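Iron transport multicopper oxidase FET3 (Saccharomyces cerevisiae, PDB 1ZPU) oxidises ferrous to ferric iron with molecular oxygen, using four copper ions, to feed high-affinity iron uptake by the yeast cell, and also oxidises cuprous ions. Local coordinates at residues Y112-I121 with R191-V199; D124-D132 with V213-K222. One frame throughout, in Å; residues are numbered along the deposited sequence.

Interaction 1: Y112-I121 with R191-V199; sequences YEDGMKGLFI and RIVNVGGFV
Tyr-112 and Lys-117 supply the polar part of this contact, both reaching backbone carbonyls of the turn after strand 187-194. The Tyr-112 hydroxyl donates to Gly-196 O (OH to O, 2.8 Å); the C=O...O angle of 133° and a 24° tilt from the carbonyl plane describe an off-axis bond. The carbonyls of Val-195 and Gly-196 both lie at the edge of the ring, near its plane. Lys-117, extended beyond CG, adds a weak bond from NZ to Val-195 O (3.1 Å), and NZ is also bonded to Ser-140. Within the turn, Asn-194 OD1 accepts from Gly-196 N at 2.8 Å, an Asx turn that probably helps fix where these carbonyls point.

The Glu-113 side chain lies against the backbone of Gly-197, CG 3.7 Å from the glycine CA; the Gly-197 N-H is bonded to Glu-141. These segments belong to the first and second cupredoxin-like domains of the multicopper oxidase fold, and Tyr-112 connects this interface to the copper centre: its ring meets that of His-105 and lies beside His-464, both type 3 copper ligands.

Apolar contacts follow along the strands and into the loop after 187-194. Leu-119 and Val-193 reach toward each other tip to tip, CD2 to CG2 at 3.7 Å. On Val-195, CG2 meets Lys-117 CE at 3.8 Å.

Beyond them, Ile-121 lies over one face of the Arg-191 guanidinium, CG1 3.5 Å from NH1 and shifted toward the rim. The charge of Arg-191 is paired with Glu-134 by a salt bridge.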
loop_
_atom_site.group_PDB
_atom_site.type_symbol
_atom_site.label_atom_id
_atom_site.label_comp_id
_atom_site.label_asym_id
_atom_site.label_seq_id
_atom_site.Cartn_x
_atom_site.Cartn_y
_atom_site.Cartn_z
ATOM N N TYR A 112 -8.905 -5.036 4.806
ATOM C CA TYR A 112 -9.247 -3.770 4.119
ATOM C C TYR A 112 -10.066 -3.892 2.822
ATOM O O TYR A 112 -10.867 -3.008 2.525
ATOM C CB TYR A 112 -8.094 -2.762 3.995
ATOM C CG TYR A 112 -7.194 -2.839 2.780
ATOM C CD1 TYR A 112 -7.565 -2.279 1.547
ATOM C CD2 TYR A 112 -5.929 -3.407 2.883
ATOM C CE1 TYR A 112 -6.700 -2.327 0.447
ATOM C CE2 TYR A 112 -5.070 -3.461 1.813
ATOM C CZ TYR A 112 -5.446 -2.924 0.603
ATOM O OH TYR A 112 -4.535 -3.022 -0.429
ATOM N N GLU A 113 -9.886 -4.969 2.060
ATOM C CA GLU A 113 -10.796 -5.243 0.939
ATOM C C GLU A 113 -12.244 -5.308 1.372
ATOM O O GLU A 113 -13.120 -4.970 0.608
ATOM C CB GLU A 113 -10.453 -6.533 0.187
ATOM C CG GLU A 113 -9.511 -6.311 -1.004
ATOM C CD GLU A 113 -10.202 -5.857 -2.291
ATOM O OE1 GLU A 113 -11.066 -4.944 -2.306
ATOM O OE2 GLU A 113 -9.847 -6.425 -3.330
ATOM N N ASP A 114 -12.498 -5.738 2.597
ATOM C CA ASP A 114 -13.859 -5.841 3.078
ATOM C C ASP A 114 -14.373 -4.525 3.659
ATOM O O ASP A 114 -15.378 -4.510 4.379
ATOM C CB ASP A 114 -13.994 -7.012 4.062
ATOM C CG ASP A 114 -13.909 -8.389 3.364
ATOM O OD1 ASP A 114 -14.089 -8.466 2.120
ATOM O OD2 ASP A 114 -13.669 -9.403 4.062
ATOM N N GLY A 115 -13.681 -3.424 3.354
ATOM C CA GLY A 115 -14.232 -2.084 3.584
ATOM C C GLY A 115 -13.493 -1.171 4.548
ATOM O O GLY A 115 -13.770 0.039 4.581
ATOM N N MET A 116 -12.560 -1.728 5.325
ATOM C CA MET A 116 -11.872 -0.963 6.384
ATOM C C MET A 116 -10.714 -0.134 5.823
ATOM O O MET A 116 -9.536 -0.526 5.916
ATOM C CB MET A 116 -11.409 -1.888 7.508
ATOM C CG MET A 116 -10.850 -1.209 8.706
ATOM S SD MET A 116 -10.616 -2.422 10.054
ATOM C CE MET A 116 -9.538 -1.502 11.131
ATOM N N LYS A 117 -11.058 1.018 5.258
ATOM C CA LYS A 117 -10.096 1.857 4.555
ATOM C C LYS A 117 -10.727 3.228 4.293
ATOM O O LYS A 117 -11.943 3.350 4.169
ATOM C CB LYS A 117 -9.669 1.203 3.241
ATOM C CG LYS A 117 -10.832 0.956 2.276
ATOM C CD LYS A 117 -10.530 -0.150 1.265
ATOM C CE LYS A 117 -11.320 0.017 -0.044
ATOM N NZ LYS A 117 -11.335 -1.262 -0.830
ATOM N N GLY A 118 -9.883 4.253 4.216
ATOM C CA GLY A 118 -10.318 5.636 4.153
ATOM C C GLY A 118 -9.145 6.531 3.818
ATOM O O GLY A 118 -7.992 6.116 3.931
ATOM N N LEU A 119 -9.436 7.760 3.406
ATOM C CA LEU A 119 -8.405 8.709 3.024
ATOM C C LEU A 119 -7.857 9.516 4.197
ATOM O O LEU A 119 -8.557 9.807 5.158
ATOM C CB LEU A 119 -8.934 9.648 1.943
ATOM C CG LEU A 119 -9.392 9.044 0.613
ATOM C CD1 LEU A 119 -9.642 10.139 -0.376
ATOM C CD2 LEU A 119 -8.380 8.089 0.039
ATOM N N PHE A 120 -6.590 9.890 4.088
ATOM C CA PHE A 120 -5.912 10.684 5.099
ATOM C C PHE A 120 -5.209 11.825 4.377
ATOM O O PHE A 120 -4.191 11.602 3.711
ATOM C CB PHE A 120 -4.897 9.810 5.834
ATOM C CG PHE A 120 -4.386 10.409 7.113
ATOM C CD1 PHE A 120 -3.565 11.537 7.098
ATOM C CD2 PHE A 120 -4.704 9.816 8.342
ATOM C CE1 PHE A 120 -3.096 12.085 8.291
ATOM C CE2 PHE A 120 -4.238 10.356 9.545
ATOM C CZ PHE A 120 -3.431 11.487 9.524
ATOM N N ILE A 121 -5.756 13.032 4.496
ATOM C CA ILE A 121 -5.216 14.189 3.793
ATOM C C ILE A 121 -4.530 15.142 4.739
ATOM O O ILE A 121 -5.115 15.552 5.758
ATOM C CB ILE A 121 -6.313 14.944 2.980
ATOM C CG1 ILE A 121 -6.422 14.361 1.587
ATOM C CG2 ILE A 121 -5.981 16.403 2.818
ATOM C CD1 ILE A 121 -7.332 13.190 1.506
ATOM N N ARG A 191 -7.733 14.346 -6.226
ATOM C CA ARG A 191 -6.885 13.316 -5.621
ATOM C C ARG A 191 -7.370 11.942 -6.024
ATOM O O ARG A 191 -8.411 11.485 -5.563
ATOM C CB ARG A 191 -6.902 13.405 -4.095
ATOM C CG ARG A 191 -6.578 14.751 -3.510
ATOM C CD ARG A 191 -7.050 14.790 -2.080
ATOM N NE ARG A 191 -7.331 16.149 -1.647
ATOM C CZ ARG A 191 -6.411 16.950 -1.120
ATOM N NH1 ARG A 191 -5.158 16.506 -0.940
ATOM N NH2 ARG A 191 -6.738 18.189 -0.764
ATOM N N ILE A 192 -6.613 11.273 -6.877
ATOM C CA ILE A 192 -7.007 9.942 -7.322
ATOM C C ILE A 192 -6.230 8.916 -6.523
ATOM O O ILE A 192 -5.007 8.881 -6.604
ATOM C CB ILE A 192 -6.792 9.741 -8.846
ATOM C CG1 ILE A 192 -7.344 10.929 -9.607
ATOM C CG2 ILE A 192 -7.535 8.529 -9.347
ATOM C CD1 ILE A 192 -6.653 11.181 -10.935
ATOM N N VAL A 193 -6.940 8.099 -5.742
ATOM C CA VAL A 193 -6.298 7.100 -4.892
ATOM C C VAL A 193 -6.784 5.715 -5.254
ATOM O O VAL A 193 -7.999 5.475 -5.291
ATOM C CB VAL A 193 -6.616 7.332 -3.395
ATOM C CG1 VAL A 193 -5.840 6.358 -2.531
ATOM C CG2 VAL A 193 -6.314 8.772 -2.970
ATOM N N ASN A 194 -5.862 4.794 -5.515
ATOM C CA ASN A 194 -6.282 3.403 -5.645
ATOM C C ASN A 194 -6.253 2.640 -4.303
ATOM O O ASN A 194 -5.203 2.158 -3.871
ATOM C CB ASN A 194 -5.510 2.676 -6.735
ATOM C CG ASN A 194 -6.055 1.308 -6.972
ATOM O OD1 ASN A 194 -6.829 0.797 -6.141
ATOM N ND2 ASN A 194 -5.680 0.691 -8.085
ATOM N N VAL A 195 -7.408 2.560 -3.644
ATOM C CA VAL A 195 -7.514 1.899 -2.336
ATOM C C VAL A 195 -7.907 0.428 -2.491
ATOM O O VAL A 195 -8.491 -0.171 -1.596
ATOM C CB VAL A 195 -8.537 2.624 -1.463
ATOM C CG1 VAL A 195 -8.009 4.021 -1.066
ATOM C CG2 VAL A 195 -9.837 2.751 -2.219
ATOM N N GLY A 196 -7.606 -0.147 -3.650
ATOM C CA GLY A 196 -7.963 -1.527 -3.935
ATOM C C GLY A 196 -7.002 -2.495 -3.268
ATOM O O GLY A 196 -5.974 -2.096 -2.703
ATOM N N GLY A 197 -7.349 -3.777 -3.324
ATOM C CA GLY A 197 -6.543 -4.806 -2.693
ATOM C C GLY A 197 -5.750 -5.616 -3.703
ATOM O O GLY A 197 -4.855 -6.380 -3.344
ATOM N N PHE A 198 -6.065 -5.456 -4.973
ATOM C CA PHE A 198 -5.494 -6.336 -5.976
ATOM C C PHE A 198 -5.110 -5.573 -7.237
ATOM O O PHE A 198 -3.951 -5.330 -7.499
ATOM C CB PHE A 198 -6.491 -7.480 -6.277
ATOM C CG PHE A 198 -6.051 -8.450 -7.343
ATOM C CD1 PHE A 198 -4.711 -8.612 -7.682
ATOM C CD2 PHE A 198 -6.993 -9.255 -7.972
ATOM C CE1 PHE A 198 -4.322 -9.549 -8.659
ATOM C CE2 PHE A 198 -6.607 -10.191 -8.961
ATOM C CZ PHE A 198 -5.277 -10.328 -9.294
ATOM N N VAL A 199 -6.114 -5.163 -7.984
ATOM C CA VAL A 199 -5.967 -4.858 -9.394
ATOM C C VAL A 199 -5.521 -3.407 -9.721
ATOM O O VAL A 199 -6.069 -2.439 -9.206
ATOM C CB VAL A 199 -7.307 -5.259 -10.042
ATOM C CG1 VAL A 199 -7.812 -4.237 -11.042
ATOM C CG2 VAL A 199 -7.212 -6.642 -10.616
#

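Interaction 2: D124-D132 with V213-K222; sequences DDSFPYDYD and VEIDGITTEK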
loop_
_atom_site.group_PDB
_atom_site.type_symbol
_atom_site.label_atom_id
_atom_site.label_comp_id
_atom_site.label_asym_id
_atom_site.label_seq_id
_atom_site.Cartn_x
_atom_site.Cartn_y
_atom_site.Cartn_z
ATOM N N ASP A 124 -0.780 21.547 3.331
ATOM C CA ASP A 124 0.288 22.509 3.654
ATOM C C ASP A 124 0.086 23.849 2.971
ATOM O O ASP A 124 -0.397 23.932 1.832
ATOM C CB ASP A 124 1.706 21.963 3.382
ATOM C CG ASP A 124 2.148 22.114 1.912
ATOM O OD1 ASP A 124 1.438 21.624 0.990
ATOM O OD2 ASP A 124 3.228 22.728 1.704
ATOM N N ASP A 125 0.474 24.894 3.683
ATOM C CA ASP A 125 0.351 26.257 3.190
ATOM C C ASP A 125 1.239 26.576 1.979
ATOM O O ASP A 125 1.003 27.561 1.272
ATOM C CB ASP A 125 0.605 27.246 4.338
ATOM C CG ASP A 125 -0.664 27.534 5.154
ATOM O OD1 ASP A 125 -1.455 26.583 5.417
ATOM O OD2 ASP A 125 -0.871 28.723 5.518
ATOM N N SER A 126 2.248 25.743 1.740
ATOM C CA SER A 126 3.219 26.008 0.681
ATOM C C SER A 126 3.081 25.055 -0.516
ATOM O O SER A 126 4.082 24.661 -1.125
ATOM C CB SER A 126 4.640 25.948 1.257
ATOM O OG SER A 126 4.871 24.690 1.877
ATOM N N PHE A 127 1.845 24.684 -0.847
ATOM C CA PHE A 127 1.587 23.928 -2.073
ATOM C C PHE A 127 1.714 24.891 -3.245
ATOM O O PHE A 127 1.054 25.925 -3.253
ATOM C CB PHE A 127 0.200 23.280 -2.059
ATOM C CG PHE A 127 -0.086 22.445 -3.280
ATOM C CD1 PHE A 127 0.484 21.175 -3.423
ATOM C CD2 PHE A 127 -0.924 22.928 -4.287
ATOM C CE1 PHE A 127 0.233 20.410 -4.555
ATOM C CE2 PHE A 127 -1.187 22.169 -5.422
ATOM C CZ PHE A 127 -0.611 20.909 -5.560
ATOM N N PRO A 128 2.562 24.556 -4.238
ATOM C CA PRO A 128 2.971 25.504 -5.282
ATOM C C PRO A 128 1.888 25.929 -6.277
ATOM O O PRO A 128 2.009 26.992 -6.869
ATOM C CB PRO A 128 4.080 24.751 -6.029
ATOM C CG PRO A 128 4.462 23.620 -5.134
ATOM C CD PRO A 128 3.200 23.246 -4.441
ATOM N N TYR A 129 0.841 25.129 -6.454
ATOM C CA TYR A 129 -0.132 25.389 -7.518
ATOM C C TYR A 129 -1.483 25.886 -7.025
ATOM O O TYR A 129 -1.913 25.577 -5.916
ATOM C CB TYR A 129 -0.311 24.153 -8.410
ATOM C CG TYR A 129 0.990 23.469 -8.760
ATOM C CD1 TYR A 129 1.295 22.219 -8.232
ATOM C CD2 TYR A 129 1.931 24.083 -9.588
ATOM C CE1 TYR A 129 2.490 21.584 -8.533
ATOM C CE2 TYR A 129 3.129 23.456 -9.898
ATOM C CZ TYR A 129 3.400 22.207 -9.365
ATOM O OH TYR A 129 4.577 21.561 -9.652
ATOM N N ASP A 130 -2.140 26.665 -7.880
ATOM C CA ASP A 130 -3.454 27.234 -7.599
ATOM C C ASP A 130 -4.560 26.323 -8.076
ATOM O O ASP A 130 -4.434 25.671 -9.120
ATOM C CB ASP A 130 -3.620 28.566 -8.317
ATOM C CG ASP A 130 -2.906 29.700 -7.621
ATOM O OD1 ASP A 130 -2.249 29.449 -6.581
ATOM O OD2 ASP A 130 -3.002 30.851 -8.117
ATOM N N TYR A 131 -5.651 26.296 -7.313
ATOM C CA TYR A 131 -6.863 25.592 -7.698
ATOM C C TYR A 131 -8.066 26.208 -6.987
ATOM O O TYR A 131 -7.927 26.817 -5.923
ATOM C CB TYR A 131 -6.751 24.100 -7.390
ATOM C CG TYR A 131 -6.433 23.819 -5.948
ATOM C CD1 TYR A 131 -7.448 23.760 -4.984
ATOM C CD2 TYR A 131 -5.117 23.621 -5.538
ATOM C CE1 TYR A 131 -7.156 23.508 -3.647
ATOM C CE2 TYR A 131 -4.815 23.360 -4.204
ATOM C CZ TYR A 131 -5.838 23.308 -3.268
ATOM O OH TYR A 131 -5.535 23.062 -1.952
ATOM N N ASP A 132 -9.243 26.031 -7.579
ATOM C CA ASP A 132 -10.464 26.646 -7.088
ATOM C C ASP A 132 -11.219 25.749 -6.131
ATOM O O ASP A 132 -11.773 26.219 -5.142
ATOM C CB ASP A 132 -11.361 26.989 -8.267
ATOM C CG ASP A 132 -10.678 27.900 -9.273
ATOM O OD1 ASP A 132 -10.253 29.015 -8.882
ATOM O OD2 ASP A 132 -10.569 27.486 -10.449
ATOM N N VAL A 213 0.354 16.705 -10.306
ATOM C CA VAL A 213 1.052 17.631 -9.407
ATOM C C VAL A 213 1.561 16.994 -8.115
ATOM O O VAL A 213 2.275 17.640 -7.355
ATOM C CB VAL A 213 0.222 18.885 -9.067
ATOM C CG1 VAL A 213 -0.076 19.660 -10.317
ATOM C CG2 VAL A 213 -1.045 18.524 -8.328
ATOM N N GLU A 214 1.213 15.732 -7.879
ATOM C CA GLU A 214 1.699 15.015 -6.711
ATOM C C GLU A 214 1.564 13.509 -6.919
ATOM O O GLU A 214 0.559 13.029 -7.463
ATOM C CB GLU A 214 0.923 15.451 -5.461
ATOM C CG GLU A 214 1.443 14.861 -4.148
ATOM C CD GLU A 214 0.319 14.392 -3.202
ATOM O OE1 GLU A 214 -0.346 15.274 -2.601
ATOM O OE2 GLU A 214 0.113 13.152 -3.057
ATOM N N ILE A 215 2.578 12.761 -6.495
ATOM C CA ILE A 215 2.426 11.310 -6.324
ATOM C C ILE A 215 2.863 10.890 -4.920
ATOM O O ILE A 215 3.881 11.368 -4.415
ATOM C CB ILE A 215 3.188 10.488 -7.402
ATOM C CG1 ILE A 215 4.683 10.829 -7.413
ATOM C CG2 ILE A 215 2.553 10.673 -8.771
ATOM C CD1 ILE A 215 5.521 9.833 -8.146
ATOM N N ASP A 216 2.080 10.015 -4.292
ATOM C CA ASP A 216 2.384 9.463 -2.964
ATOM C C ASP A 216 2.912 10.507 -1.977
ATOM O O ASP A 216 3.947 10.287 -1.333
ATOM C CB ASP A 216 3.389 8.294 -3.058
ATOM C CG ASP A 216 2.883 7.120 -3.915
ATOM O OD1 ASP A 216 3.595 6.086 -3.989
ATOM O OD2 ASP A 216 1.791 7.225 -4.518
ATOM N N GLY A 217 2.236 11.649 -1.874
ATOM C CA GLY A 217 2.678 12.700 -0.940
ATOM C C GLY A 217 3.828 13.591 -1.398
ATOM O O GLY A 217 4.153 14.576 -0.729
ATOM N N ILE A 218 4.441 13.257 -2.536
ATOM C CA ILE A 218 5.579 14.018 -3.096
ATOM C C ILE A 218 5.115 14.970 -4.215
ATOM O O ILE A 218 4.728 14.516 -5.300
ATOM C CB ILE A 218 6.671 13.041 -3.648
ATOM C CG1 ILE A 218 7.232 12.126 -2.537
ATOM C CG2 ILE A 218 7.776 13.772 -4.426
ATOM C CD1 ILE A 218 7.897 12.825 -1.341
ATOM N N THR A 219 5.133 16.279 -3.951
ATOM C CA THR A 219 4.757 17.274 -4.972
ATOM C C THR A 219 5.680 17.200 -6.188
ATOM O O THR A 219 6.909 17.112 -6.066
ATOM C CB THR A 219 4.770 18.749 -4.458
ATOM O OG1 THR A 219 3.976 18.875 -3.279
ATOM C CG2 THR A 219 4.221 19.701 -5.515
ATOM N N THR A 220 5.076 17.267 -7.364
ATOM C CA THR A 220 5.810 17.108 -8.601
ATOM C C THR A 220 5.726 18.368 -9.487
ATOM O O THR A 220 4.885 19.239 -9.253
ATOM C CB THR A 220 5.359 15.792 -9.332
ATOM O OG1 THR A 220 6.260 15.499 -10.407
ATOM C CG2 THR A 220 3.967 15.901 -9.891
ATOM N N GLU A 221 6.620 18.477 -10.468
ATOM C CA GLU A 221 6.476 19.469 -11.541
ATOM C C GLU A 221 5.320 19.022 -12.414
ATOM O O GLU A 221 5.141 17.818 -12.651
ATOM C CB GLU A 221 7.727 19.546 -12.421
ATOM C CG GLU A 221 9.043 19.840 -11.692
ATOM C CD GLU A 221 9.279 21.324 -11.392
ATOM O OE1 GLU A 221 8.375 22.164 -11.643
ATOM O OE2 GLU A 221 10.384 21.643 -10.894
ATOM N N LYS A 222 4.547 19.988 -12.900
ATOM C CA LYS A 222 3.385 19.721 -13.753
ATOM C C LYS A 222 3.723 18.759 -14.900
ATOM O O LYS A 222 4.605 19.057 -15.707
ATOM C CB LYS A 222 2.883 21.043 -14.353
ATOM C CG LYS A 222 2.553 22.118 -13.345
ATOM C CD LYS A 222 1.582 23.098 -13.949
ATOM C CE LYS A 222 0.986 23.992 -12.882
ATOM N NZ LYS A 222 -0.345 24.522 -13.282
#
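A beta hairpin with a two-residue type I' turn, at the outer edge of the second cupredoxin-like domain, receives Phe-127, Pro-128 and Tyr-129 of the linker that leads into that domain. Its strands are 210-215 and 218-225, and the turn spans Ile-215 to Ile-218, residues that exchange backbone hydrogen bonds in both directions.

Tyr-129 carries most of the contact. Its side chain runs alongside those of Val-213 and Lys-222, pointing the opposite way to each: CE1 lies 3.6 Å from Val-213 CB, while CD2 meets Lys-222 CE. The extended Lys-222 chain also places CG 3.7 Å from Tyr-129 CE2. With CG anti to the carbonyl carbon (chi1 -43°), the ring points into the hairpin. The hydroxyl is directed at Thr-220 O, near the ring plane at its edge, and is modelled as a hydrogen bond with OH to O at 2.4 Å, a length that is doubtful at 2.8 Å resolution.

Val-213 and Glu-214 together face Thr-237 of the neighbouring strand, a classic beta bulge. Val-213 touches both aromatic rings, CB and CG1 meeting Tyr-129 and CG2 meeting Phe-127 at the ring edge, 3.7 Å from CZ, the side chains crossing at about a right angle. Phe-127 has CG anti to its nitrogen (chi1 -178°), which turns the ring toward Val-213, where it also touches Leu-189 of strand 187-194.

On the second hairpin strand, the CG-CD edge of Pro-128 meets the methyl of Thr-219, CD to CG2 at 3.8 Å, and CB of the same proline sits over the centre of the Tyr-129 ring, 4.0 Å above its plane.

From the N terminus the order is 112-121, 124-132, 191-199 and 213-222, so the two contacts cross: each closes its loop with one end inside the other's. Interaction 1 spans 69 intervening residues and joins strand 117-123 of the first domain to strand 187-194 of the second. Residues 122 and 123 separate 112-121 from the linker 124-132, which interaction 2 fastens, across 80 residues, to the hairpin of strands 210-215 and 218-225. Both contacts therefore reach the same six-stranded sheet, with centres 21 Å apart. Interaction 1 is buried near the type 3 copper ligands, whereas interaction 2 is partly exposed and away from them.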